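Local atomic coordinates of phytase (Citrobacter braakii, PDB entry 3ZHC), a protein that belongs to branch 2 of the histidine phosphatase superfamily, whose fold joins an alpha/beta domain around a mixed sheet to a largely helical region. Residues B[358-361]-B[366-369]; B[240-245]-B[265-270]; B[105-110]-B[121-126]; B[290-295]-B[329-334]. The protein carries 2 engineered substitutions. One frame throughout, in Å; residues are numbered along the deposited sequence. Where two conformers were deposited one is given.

Interactions 1 and 3 share the mixed sheet, with centres 24 Å apart: interaction 1 is a surface hairpin, and interaction 3 lays a helix over one face. In interaction 4 helix 282-301 lies against the opposite face and helix 325-335 crosses it; Ile-108 CD1 and Met-295 CE, 4.3 Å apart, join it to interaction 3. Interaction 2 belongs to the helical part, its centre 37 Å from that of interaction 1. There Glu-240's side chain comes within about 3 Å (nearest atoms) of a bound formic acid, probably from the crystallisation liquor, and pairs with Arg-38 of the Arg-His-Gly motif. Asp-110 of interaction 3 bonds His-324 of the His-Asp motif; both motifs probably line the active site.

Interaction 1. Residues B[358-361]-B[366-369]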
loop_
_atom_site.group_PDB
_atom_site.type_symbol
_atom_site.label_atom_id
_atom_site.label_comp_id
_atom_site.label_asym_id
_atom_site.label_seq_id
_atom_site.Cartn_x
_atom_site.Cartn_y
_atom_site.Cartn_z
ATOM N N LYS B 358 -1.671 -10.346 -26.845
ATOM C CA LYS B 358 -0.616 -10.938 -27.687
ATOM C C LYS B 358 -0.196 -9.901 -28.734
ATOM O O LYS B 358 -0.985 -9.557 -29.624
ATOM C CB LYS B 358 -1.082 -12.213 -28.366
ATOM C CG LYS B 358 0.021 -12.957 -29.155
ATOM C CD LYS B 358 -0.525 -14.227 -29.728
ATOM C CE LYS B 358 0.466 -14.942 -30.562
ATOM N NZ LYS B 358 -0.177 -16.099 -31.294
ATOM N N TRP B 359 1.046 -9.414 -28.606
ATOM C CA TRP B 359 1.642 -8.455 -29.527
ATOM C C TRP B 359 2.691 -9.146 -30.409
ATOM O O TRP B 359 3.485 -9.963 -29.907
ATOM C CB TRP B 359 2.306 -7.323 -28.752
ATOM C CG TRP B 359 1.368 -6.458 -28.035
ATOM C CD1 TRP B 359 0.871 -6.649 -26.777
ATOM C CD2 TRP B 359 0.794 -5.246 -28.519
ATOM N NE1 TRP B 359 0.017 -5.623 -26.445
ATOM C CE2 TRP B 359 -0.049 -4.743 -27.496
ATOM C CE3 TRP B 359 0.908 -4.524 -29.724
ATOM C CZ2 TRP B 359 -0.782 -3.547 -27.637
ATOM C CZ3 TRP B 359 0.176 -3.321 -29.869
ATOM C CH2 TRP B 359 -0.656 -2.852 -28.829
ATOM N N LYS B 360 2.694 -8.823 -31.714
ATOM C CA LYS B 360 3.706 -9.328 -32.658
ATOM C C LYS B 360 4.657 -8.182 -32.971
ATOM O O LYS B 360 4.211 -7.108 -33.387
ATOM C CB LYS B 360 3.081 -9.845 -33.955
ATOM C CG LYS B 360 4.109 -10.542 -34.913
ATOM C CD LYS B 360 3.493 -10.989 -36.247
ATOM C CE LYS B 360 3.243 -9.797 -37.199
ATOM N NZ LYS B 360 2.796 -10.235 -38.585
ATOM N N ARG B 361 5.958 -8.410 -32.766
ATOM C CA ARG B 361 6.986 -7.428 -33.122
ATOM C C ARG B 361 7.170 -7.558 -34.629
ATOM O O ARG B 361 7.466 -8.651 -35.124
ATOM C CB ARG B 361 8.276 -7.707 -32.384
ATOM C CG ARG B 361 9.425 -6.705 -32.639
ATOM C CD ARG B 361 10.753 -7.249 -32.070
ATOM N NE ARG B 361 11.040 -6.849 -30.697
ATOM C CZ ARG B 361 11.911 -7.468 -29.883
ATOM N NH1 ARG B 361 12.609 -8.560 -30.276
ATOM N NH2 ARG B 361 12.088 -6.995 -28.649
ATOM N N THR B 366 8.237 -11.932 -33.865
ATOM C CA THR B 366 8.280 -12.560 -32.541
ATOM C C THR B 366 7.042 -12.159 -31.741
ATOM O O THR B 366 6.651 -10.988 -31.754
ATOM C CB THR B 366 9.536 -12.151 -31.728
ATOM O OG1 THR B 366 9.671 -10.738 -31.742
ATOM C CG2 THR B 366 10.783 -12.770 -32.317
ATOM N N ASP B 367 6.442 -13.128 -31.043
ATOM C CA ASP B 367 5.203 -12.909 -30.265
ATOM C C ASP B 367 5.497 -12.638 -28.779
ATOM O O ASP B 367 6.283 -13.354 -28.149
ATOM C CB ASP B 367 4.276 -14.101 -30.419
ATOM C CG ASP B 367 3.876 -14.351 -31.886
ATOM O OD1 ASP B 367 3.549 -13.372 -32.606
ATOM O OD2 ASP B 367 3.885 -15.529 -32.308
ATOM N N TRP B 368 4.848 -11.589 -28.245
ATOM C CA TRP B 368 5.020 -11.136 -26.864
ATOM C C TRP B 368 3.662 -10.967 -26.176
ATOM O O TRP B 368 2.667 -10.667 -26.836
ATOM C CB TRP B 368 5.809 -9.821 -26.841
ATOM C CG TRP B 368 7.094 -9.923 -27.642
ATOM C CD1 TRP B 368 7.240 -9.709 -28.990
ATOM C CD2 TRP B 368 8.390 -10.283 -27.153
ATOM N NE1 TRP B 368 8.545 -9.904 -29.367
ATOM C CE2 TRP B 368 9.279 -10.256 -28.265
ATOM C CE3 TRP B 368 8.898 -10.614 -25.886
ATOM C CZ2 TRP B 368 10.649 -10.553 -28.142
ATOM C CZ3 TRP B 368 10.264 -10.913 -25.764
ATOM C CH2 TRP B 368 11.121 -10.879 -26.888
ATOM N N VAL B 369 3.643 -11.165 -24.849
ATOM C CA VAL B 369 2.422 -11.091 -24.043
ATOM C C VAL B 369 2.497 -9.962 -23.030
ATOM O O VAL B 369 3.422 -9.936 -22.221
ATOM C CB VAL B 369 2.155 -12.419 -23.266
ATOM C CG1 VAL B 369 0.865 -12.316 -22.440
ATOM C CG2 VAL B 369 2.082 -13.587 -24.206
#
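Trp-359 and Trp-368 are joined through their backbones by two bonds, N to O each way and both 2.7 Å long. Arg-361 N adds a third, to Thr-366 O, almost straight at 173° and in the carbonyl plane. Weaker CA-H...O contacts fill in between, such as Asp-367 CA to Trp-359 O at 3.4 Å. These are the two arms of a beta hairpin, antiparallel but clearly twisted (147°), at the edge of the domain; strand 28-38 continues the sheet beyond 358-361. Charge acts more loosely. Lys-358 runs out extended and crosses Asp-367 obliquely on the same face of the sheet, yet NZ stays 4.2 Å from Asp-367 OD2, beyond a salt bridge, and bonds Leu-300 O instead. Carbon does the touching there, with Lys-358 CE 3.7 Å from Asp-367 CG. On the face of the two tryptophans, Arg-361 bends at its third torsion, turning its guanidinium to the indole of Trp-368. The ring's CZ2 lies over one guanidinium face, 3.5 Å from Arg-361 NH1, with the planes 49° apart. The indole is held by Trp-368 NE1, which donates to Thr-366 OG1 over 2.8 Å; that hydroxyl also bonds Asp-364 OD1.

Interaction 2. Residues B[240-245]-B[265-270]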
loop_
_atom_site.group_PDB
_atom_site.type_symbol
_atom_site.label_atom_id
_atom_site.label_comp_id
_atom_site.label_asym_id
_atom_site.label_seq_id
_atom_site.Cartn_x
_atom_site.Cartn_y
_atom_site.Cartn_z
ATOM N N GLU B 240 -17.395 -5.136 1.230
ATOM C CA GLU B 240 -17.743 -5.297 -0.188
ATOM C C GLU B 240 -19.148 -4.751 -0.440
ATOM O O GLU B 240 -19.388 -4.114 -1.472
ATOM C CB GLU B 240 -17.628 -6.760 -0.624
ATOM C CG GLU B 240 -18.033 -7.066 -2.077
ATOM C CD GLU B 240 -17.125 -6.426 -3.166
ATOM O OE1 GLU B 240 -16.047 -5.849 -2.848
ATOM O OE2 GLU B 240 -17.512 -6.527 -4.353
ATOM N N ILE B 241 -20.074 -5.000 0.502
ATOM C CA ILE B 241 -21.451 -4.484 0.379
ATOM C C ILE B 241 -21.409 -2.941 0.312
ATOM O O ILE B 241 -22.078 -2.346 -0.533
ATOM C CB ILE B 241 -22.404 -4.999 1.491
ATOM C CG1 ILE B 241 -22.630 -6.502 1.334
ATOM C CG2 ILE B 241 -23.757 -4.279 1.434
ATOM C CD1 ILE B 241 -23.403 -7.157 2.467
ATOM N N PHE B 242 -20.613 -2.311 1.165
ATOM C CA PHE B 242 -20.495 -0.834 1.110
ATOM C C PHE B 242 -19.984 -0.362 -0.256
ATOM O O PHE B 242 -20.525 0.597 -0.806
ATOM C CB PHE B 242 -19.630 -0.267 2.230
ATOM C CG PHE B 242 -20.130 -0.580 3.631
ATOM C CD1 PHE B 242 -21.500 -0.563 3.947
ATOM C CD2 PHE B 242 -19.209 -0.865 4.656
ATOM C CE1 PHE B 242 -21.942 -0.844 5.255
ATOM C CE2 PHE B 242 -19.646 -1.147 5.966
ATOM C CZ PHE B 242 -21.007 -1.137 6.263
ATOM N N LEU B 243 -18.960 -1.044 -0.792
ATOM C CA LEU B 243 -18.427 -0.739 -2.133
ATOM C C LEU B 243 -19.504 -0.886 -3.184
ATOM O O LEU B 243 -19.659 -0.017 -4.033
ATOM C CB LEU B 243 -17.261 -1.657 -2.508
ATOM C CG LEU B 243 -16.530 -1.278 -3.817
ATOM C CD1 LEU B 243 -15.222 -0.546 -3.510
ATOM C CD2 LEU B 243 -16.281 -2.504 -4.695
ATOM N N LEU B 244 -20.240 -2.007 -3.121
ATOM C CA LEU B 244 -21.365 -2.272 -4.058
ATOM C C LEU B 244 -22.453 -1.185 -3.978
ATOM O O LEU B 244 -22.940 -0.716 -5.017
ATOM C CB LEU B 244 -21.953 -3.654 -3.820
ATOM C CG LEU B 244 -21.013 -4.820 -4.235
ATOM C CD1 LEU B 244 -21.465 -6.161 -3.597
ATOM C CD2 LEU B 244 -20.890 -4.945 -5.751
ATOM N N GLN B 245 -22.821 -0.780 -2.749
ATOM C CA GLN B 245 -23.804 0.317 -2.552
ATOM C C GLN B 245 -23.375 1.595 -3.305
ATOM O O GLN B 245 -24.182 2.204 -4.047
ATOM C CB GLN B 245 -23.982 0.647 -1.073
ATOM C CG GLN B 245 -24.710 -0.365 -0.283
ATOM C CD GLN B 245 -24.700 -0.062 1.213
ATOM O OE1 GLN B 245 -24.106 0.933 1.666
ATOM N NE2 GLN B 245 -25.359 -0.915 1.990
ATOM N N ARG B 265 -10.334 2.628 1.956
ATOM C CA ARG B 265 -9.265 1.632 1.880
ATOM C C ARG B 265 -9.051 0.907 3.203
ATOM O O ARG B 265 -8.673 -0.257 3.176
ATOM C CB ARG B 265 -7.966 2.243 1.325
ATOM C CG ARG B 265 -8.118 2.608 -0.190
ATOM C CD ARG B 265 -6.789 2.783 -0.873
ATOM N NE ARG B 265 -6.920 3.008 -2.308
ATOM C CZ ARG B 265 -6.923 2.064 -3.267
ATOM N NH1 ARG B 265 -6.805 0.744 -2.985
ATOM N NH2 ARG B 265 -7.044 2.449 -4.536
ATOM N N ASP B 266 -9.291 1.576 4.355
ATOM C CA ASP B 266 -9.338 0.872 5.669
ATOM C C ASP B 266 -10.332 -0.249 5.613
ATOM O O ASP B 266 -10.045 -1.364 6.033
ATOM C CB ASP B 266 -9.802 1.792 6.823
ATOM C CG ASP B 266 -8.725 2.689 7.363
ATOM O OD1 ASP B 266 -7.569 2.660 6.878
ATOM O OD2 ASP B 266 -9.054 3.451 8.321
ATOM N N LEU B 267 -11.526 0.061 5.096
ATOM C CA LEU B 267 -12.615 -0.919 4.995
ATOM C C LEU B 267 -12.272 -2.042 4.028
ATOM O O LEU B 267 -12.262 -3.201 4.399
ATOM C CB LEU B 267 -13.923 -0.226 4.567
ATOM C CG LEU B 267 -14.519 0.727 5.615
ATOM C CD1 LEU B 267 -15.596 1.614 5.001
ATOM C CD2 LEU B 267 -15.057 -0.054 6.791
ATOM N N LEU B 268 -11.976 -1.685 2.792
ATOM C CA LEU B 268 -11.667 -2.707 1.767
ATOM C C LEU B 268 -10.318 -3.467 1.972
ATOM O O LEU B 268 -10.117 -4.476 1.331
ATOM C CB LEU B 268 -11.867 -2.122 0.357
ATOM C CG LEU B 268 -13.413 -2.190 0.075
ATOM C CD1 LEU B 268 -13.960 -0.986 -0.584
ATOM C CD2 LEU B 268 -13.755 -3.515 -0.697
ATOM N N SER B 269 -9.430 -2.988 2.874
ATOM C CA SER B 269 -8.204 -3.741 3.211
ATOM C C SER B 269 -8.567 -5.097 3.833
ATOM O O SER B 269 -7.844 -6.066 3.663
ATOM C CB SER B 269 -7.302 -2.955 4.162
ATOM O OG SER B 269 -6.713 -1.864 3.494
ATOM N N LEU B 270 -9.700 -5.134 4.555
ATOM C CA LEU B 270 -10.185 -6.360 5.189
ATOM C C LEU B 270 -10.636 -7.374 4.140
ATOM O O LEU B 270 -10.258 -8.546 4.208
ATOM C CB LEU B 270 -11.314 -6.040 6.192
ATOM C CG LEU B 270 -10.865 -5.140 7.374
ATOM C CD1 LEU B 270 -12.050 -4.710 8.278
ATOM C CD2 LEU B 270 -9.775 -5.841 8.184
#
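Leu-243 and Leu-268 cross at about a right angle where two helices of the helical region of this histidine phosphatase (branch 2) fold, 231-247 and 260-280, pack together. The short segments cross at 126° between their N-to-C directions, with their axes 9.9 Å apart, and no hydrogen bond links them. Leu-243 CB, directed at the other helix by the backbone, lies 3.9 Å from Leu-268 CD1; beyond it, CG stands opposite the backbone N (chi1 -172°). The modelled gap between the two CD1 atoms is shorter than carbon atoms normally allow, and both leucines have unusual second torsions, so the exact methyl positions there are doubtful. Alongside this pair, Leu-267 presents CD1 obliquely to the ring of Phe-242, 4.4 Å from CD2. Leu-188 of helix 182-192 touches both of these side chains, so a third helix closes this hydrophobic cluster. Beyond the cluster, Asp-266 forms a salt bridge with Lys-117 of the second subunit. Glu-240 points its CB away from helix 260-280, but a bend at chi2 (66°) swings the carboxylate back. OE2 pairs with Arg-38 in a salt bridge, and OE1 rests 3.9 Å from Leu-268 CD2.

Interaction 3. Residues B[105-110]-B[121-126]; sequences VAVIAD and AFLAGL
From Val-107 to Leu-123, the closest pair of CA atoms at 8.5 Å, strand 105-109 and the end of helix 113-126 run nearly antiparallel, their axes 10.5 Å apart and inclined at 159°. No hydrogen bond crosses the gap; methyl groups fill it. Alternation along the strand turns Val-105 and Val-107 to the helix and the residue between them to the other face of the sheet. Leu-123 is the side chain both valines share. It slides past Val-107 in the opposite direction, so that Val-107 CG2 lies against its forked end: 3.8 Å from Leu-123 CD2 and 4.0 Å from each of CG and CD1. That methyl is the one set opposite the carbonyl carbon, beside the backbone N. Val-105 uses its other branch: CG1, placed opposite the backbone N (chi1 179°), is 4.2 Å from Leu-123 CD2. The same CG1 meets Leu-126 tip to tip, 3.9 Å from CD2, so this methyl bridges two successive turns of the helix. Leu-126 O, at the helix end, accepts a bond from Arg-85 NH1. Strand 105-109, helix 113-126 and strand 134-135 form a beta-alpha-beta unit, and the two strands pair in parallel. Val-134 touches both Val-107 and Leu-123, extending the apolar layer into the returning strand. On the other flank runs strand 318-323, whose Phe-320 stacks on Phe-122, while helix 71-90 packs beside the helix through Val-77.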
loop_
_atom_site.group_PDB
_atom_site.type_symbol
_atom_site.label_atom_id
_atom_site.label_comp_id
_atom_site.label_asym_id
_atom_site.label_seq_id
_atom_site.Cartn_x
_atom_site.Cartn_y
_atom_site.Cartn_z
ATOM N N VAL B 105 -14.726 -12.666 -32.309
ATOM C CA VAL B 105 -15.108 -12.448 -30.925
ATOM C C VAL B 105 -15.875 -13.652 -30.410
ATOM O O VAL B 105 -16.771 -14.147 -31.076
ATOM C CB VAL B 105 -15.956 -11.153 -30.753
ATOM C CG1 VAL B 105 -16.362 -10.949 -29.285
ATOM C CG2 VAL B 105 -15.188 -9.937 -31.249
ATOM N N ALA B 106 -15.489 -14.115 -29.220
ATOM C CA ALA B 106 -16.168 -15.194 -28.515
ATOM C C ALA B 106 -16.295 -14.801 -27.033
ATOM O O ALA B 106 -15.407 -14.153 -26.484
ATOM C CB ALA B 106 -15.423 -16.484 -28.667
ATOM N N VAL B 107 -17.403 -15.188 -26.405
ATOM C CA VAL B 107 -17.642 -14.903 -24.979
ATOM C C VAL B 107 -18.021 -16.181 -24.228
ATOM O O VAL B 107 -18.843 -16.956 -24.701
ATOM C CB VAL B 107 -18.728 -13.827 -24.787
ATOM C CG1 VAL B 107 -19.082 -13.647 -23.281
ATOM C CG2 VAL B 107 -18.271 -12.520 -25.390
ATOM N N ILE B 108 -17.394 -16.378 -23.065
ATOM C CA ILE B 108 -17.695 -17.473 -22.147
ATOM C C ILE B 108 -18.130 -16.873 -20.819
ATOM O O ILE B 108 -17.510 -15.929 -20.339
ATOM C CB ILE B 108 -16.472 -18.348 -21.876
ATOM C CG1 ILE B 108 -15.998 -19.043 -23.163
ATOM C CG2 ILE B 108 -16.784 -19.387 -20.783
ATOM C CD1 ILE B 108 -14.671 -19.726 -23.016
ATOM N N ALA B 109 -19.189 -17.426 -20.233
ATOM C CA ALA B 109 -19.682 -16.995 -18.936
ATOM C C ALA B 109 -19.930 -18.189 -18.032
ATOM O O ALA B 109 -20.294 -19.299 -18.512
ATOM C CB ALA B 109 -20.970 -16.169 -19.095
ATOM N N ASP B 110 -19.742 -17.973 -16.723
ATOM C CA ASP B 110 -20.076 -18.964 -15.730
ATOM C C ASP B 110 -21.647 -19.045 -15.705
ATOM O O ASP B 110 -22.325 -18.153 -16.213
ATOM C CB ASP B 110 -19.460 -18.585 -14.379
ATOM C CG ASP B 110 -19.522 -19.698 -13.341
ATOM O OD1 ASP B 110 -19.979 -20.847 -13.627
ATOM O OD2 ASP B 110 -19.109 -19.419 -12.216
ATOM N N ALA B 121 -23.932 -7.775 -21.196
ATOM C CA ALA B 121 -23.632 -6.352 -21.019
ATOM C C ALA B 121 -22.338 -5.929 -21.722
ATOM O O ALA B 121 -22.294 -4.843 -22.337
ATOM C CB ALA B 121 -23.579 -5.997 -19.540
ATOM N N PHE B 122 -21.291 -6.770 -21.650
ATOM C CA PHE B 122 -20.009 -6.447 -22.330
ATOM C C PHE B 122 -20.187 -6.341 -23.861
ATOM O O PHE B 122 -19.662 -5.409 -24.474
ATOM C CB PHE B 122 -18.917 -7.447 -21.986
ATOM C CG PHE B 122 -17.564 -7.082 -22.552
ATOM C CD1 PHE B 122 -16.768 -6.116 -21.921
ATOM C CD2 PHE B 122 -17.084 -7.698 -23.716
ATOM C CE1 PHE B 122 -15.497 -5.765 -22.440
ATOM C CE2 PHE B 122 -15.815 -7.354 -24.247
ATOM C CZ PHE B 122 -15.025 -6.386 -23.603
ATOM N N LEU B 123 -20.927 -7.289 -24.454
ATOM C CA LEU B 123 -21.220 -7.268 -25.914
ATOM C C LEU B 123 -22.074 -6.071 -26.318
ATOM O O LEU B 123 -21.891 -5.530 -27.415
ATOM C CB LEU B 123 -21.895 -8.570 -26.372
ATOM C CG LEU B 123 -21.014 -9.818 -26.310
ATOM C CD1 LEU B 123 -21.832 -11.123 -26.481
ATOM C CD2 LEU B 123 -19.860 -9.706 -27.356
ATOM N N ALA B 124 -23.005 -5.653 -25.436
ATOM C CA ALA B 124 -23.851 -4.468 -25.689
ATOM C C ALA B 124 -23.008 -3.192 -25.890
ATOM O O ALA B 124 -23.413 -2.275 -26.628
ATOM C CB ALA B 124 -24.874 -4.268 -24.562
ATOM N N GLY B 125 -21.851 -3.144 -25.231
ATOM C CA GLY B 125 -20.896 -2.058 -25.390
ATOM C C GLY B 125 -19.949 -2.275 -26.558
ATOM O O GLY B 125 -19.706 -1.352 -27.339
ATOM N N LEU B 126 -19.422 -3.506 -26.667
ATOM C CA LEU B 126 -18.413 -3.864 -27.667
ATOM C C LEU B 126 -18.961 -3.958 -29.084
ATOM O O LEU B 126 -18.383 -3.396 -30.010
ATOM C CB LEU B 126 -17.754 -5.226 -27.317
ATOM C CG LEU B 126 -16.521 -5.664 -28.158
ATOM C CD1 LEU B 126 -15.221 -5.109 -27.572
ATOM C CD2 LEU B 126 -16.454 -7.199 -28.298
#

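Interaction 4. Residues B[290-295]-B[329-334]; sequences TPLLDM and ANLSGA
Leu-293 and Leu-331 meet without any flat group between them: no ring, amide or carboxylate takes part in this contact, which is made by aliphatic carbons alone. In the nearest amide, Asn-330 OD1 stays 6.4 Å from Leu-292 CD1, and ND2 goes to Gln-279 OE1; the Pro-291 ring packs instead on Leu-146, Pro-149 and Val-431. Leu-331 CD2 is the central atom. It lies 3.6 Å from Leu-293 CD2 and 3.8 Å from Leu-293 CG, and the two leucines slide past each other in opposite directions. A third neighbour, Leu-292 CB, stands 4.3 Å from the same methyl. Both leucines put CG opposite the carbonyl carbon (chi1 -70° for Leu-293, -73° for Leu-331), which carries their ends inward although neither CB is aimed straight across. Leu-293 uses its second branch one turn further along the other helix, with CD1 4.1 Å from Ala-334 CB. The helix segments cross steeply, at -77°, and their axes come within 10.2 Å. Ala-289 extends the patch, touching both Leu-331 and Ala-334. Beneath, Leu-292 and Met-295 rest on Ile-321 of strand 318-323, and the second helix, 325-335, starts directly after His-324, which follows that strand. A helix laid on a face of the mixed sheet, with a second helix crossing it, fits the alpha/beta domain of the histidine phosphatase fold.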
loop_
_atom_site.group_PDB
_atom_site.type_symbol
_atom_site.label_atom_id
_atom_site.label_comp_id
_atom_site.label_asym_id
_atom_site.label_seq_id
_atom_site.Cartn_x
_atom_site.Cartn_y
_atom_site.Cartn_z
ATOM N N THR B 290 -6.068 -23.183 -12.576
ATOM C CA THR B 290 -5.531 -24.073 -13.666
ATOM C C THR B 290 -6.376 -24.098 -14.981
ATOM O O THR B 290 -5.804 -23.856 -16.071
ATOM C CB THR B 290 -5.191 -25.539 -13.136
ATOM O OG1 THR B 290 -4.023 -25.477 -12.302
ATOM C CG2 THR B 290 -4.928 -26.515 -14.275
ATOM N N PRO B 291 -7.707 -24.376 -14.892
ATOM C CA PRO B 291 -8.545 -24.352 -16.104
ATOM C C PRO B 291 -8.510 -23.017 -16.858
ATOM O O PRO B 291 -8.398 -23.023 -18.070
ATOM C CB PRO B 291 -9.942 -24.622 -15.562
ATOM C CG PRO B 291 -9.733 -25.347 -14.348
ATOM C CD PRO B 291 -8.496 -24.807 -13.729
ATOM N N LEU B 292 -8.593 -21.899 -16.141
ATOM C CA LEU B 292 -8.525 -20.563 -16.779
ATOM C C LEU B 292 -7.138 -20.301 -17.401
ATOM O O LEU B 292 -7.052 -19.791 -18.522
ATOM C CB LEU B 292 -8.937 -19.441 -15.807
ATOM C CG LEU B 292 -10.455 -19.267 -15.652
ATOM C CD1 LEU B 292 -10.799 -18.460 -14.397
ATOM C CD2 LEU B 292 -11.068 -18.609 -16.906
ATOM N N LEU B 293 -6.074 -20.657 -16.670
ATOM C CA LEU B 293 -4.695 -20.581 -17.209
ATOM C C LEU B 293 -4.527 -21.427 -18.490
ATOM O O LEU B 293 -3.896 -20.967 -19.452
ATOM C CB LEU B 293 -3.671 -20.987 -16.154
ATOM C CG LEU B 293 -3.524 -19.976 -14.995
ATOM C CD1 LEU B 293 -2.760 -20.577 -13.849
ATOM C CD2 LEU B 293 -2.868 -18.695 -15.487
ATOM N N ASP B 294 -5.102 -22.643 -18.495
ATOM C CA ASP B 294 -5.061 -23.543 -19.692
ATOM C C ASP B 294 -5.801 -22.947 -20.879
ATOM O O ASP B 294 -5.316 -23.026 -22.012
ATOM C CB ASP B 294 -5.641 -24.934 -19.377
ATOM C CG ASP B 294 -4.736 -25.778 -18.463
ATOM O OD1 ASP B 294 -3.542 -25.418 -18.208
ATOM O OD2 ASP B 294 -5.230 -26.829 -17.996
ATOM N N MET B 295 -6.980 -22.357 -20.609
ATOM C CA MET B 295 -7.790 -21.644 -21.625
ATOM C C MET B 295 -7.029 -20.448 -22.174
ATOM O O MET B 295 -6.926 -20.287 -23.383
ATOM C CB MET B 295 -9.131 -21.178 -21.021
ATOM C CG MET B 295 -10.144 -20.506 -22.018
ATOM S SD MET B 295 -10.720 -21.615 -23.346
ATOM C CE MET B 295 -11.718 -22.761 -22.402
ATOM N N ALA B 329 -8.511 -13.211 -8.219
ATOM C CA ALA B 329 -7.578 -13.426 -7.110
ATOM C C ALA B 329 -6.746 -14.723 -7.314
ATOM O O ALA B 329 -5.566 -14.717 -7.033
ATOM C CB ALA B 329 -8.303 -13.438 -5.792
ATOM N N ASN B 330 -7.381 -15.809 -7.804
ATOM C CA ASN B 330 -6.662 -17.084 -8.116
ATOM C C ASN B 330 -5.608 -16.862 -9.186
ATOM O O ASN B 330 -4.492 -17.351 -9.076
ATOM C CB ASN B 330 -7.593 -18.195 -8.610
ATOM C CG ASN B 330 -8.710 -18.549 -7.630
ATOM O OD1 ASN B 330 -9.777 -18.991 -8.056
ATOM N ND2 ASN B 330 -8.477 -18.356 -6.333
ATOM N N LEU B 331 -5.983 -16.130 -10.236
ATOM C CA LEU B 331 -5.054 -15.798 -11.324
ATOM C C LEU B 331 -3.934 -14.913 -10.796
ATOM O O LEU B 331 -2.772 -15.145 -11.099
ATOM C CB LEU B 331 -5.782 -15.141 -12.516
ATOM C CG LEU B 331 -6.635 -16.109 -13.350
ATOM C CD1 LEU B 331 -7.604 -15.352 -14.266
ATOM C CD2 LEU B 331 -5.760 -17.080 -14.152
ATOM N N SER B 332 -4.286 -13.916 -10.003
ATOM C CA SER B 332 -3.296 -13.014 -9.380
ATOM C C SER B 332 -2.262 -13.784 -8.535
ATOM O O SER B 332 -1.050 -13.576 -8.676
ATOM C CB SER B 332 -4.018 -11.992 -8.528
ATOM O OG SER B 332 -3.137 -11.230 -7.767
ATOM N N GLY B 333 -2.749 -14.673 -7.673
ATOM C CA GLY B 333 -1.871 -15.467 -6.802
ATOM C C GLY B 333 -1.018 -16.509 -7.526
ATOM O O GLY B 333 0.126 -16.695 -7.185
ATOM N N ALA B 334 -1.610 -17.181 -8.525
ATOM C CA ALA B 334 -0.917 -18.212 -9.323
ATOM C C ALA B 334 0.206 -17.606 -10.177
ATOM O O ALA B 334 1.305 -18.139 -10.215
ATOM C CB ALA B 334 -1.902 -18.961 -10.200
#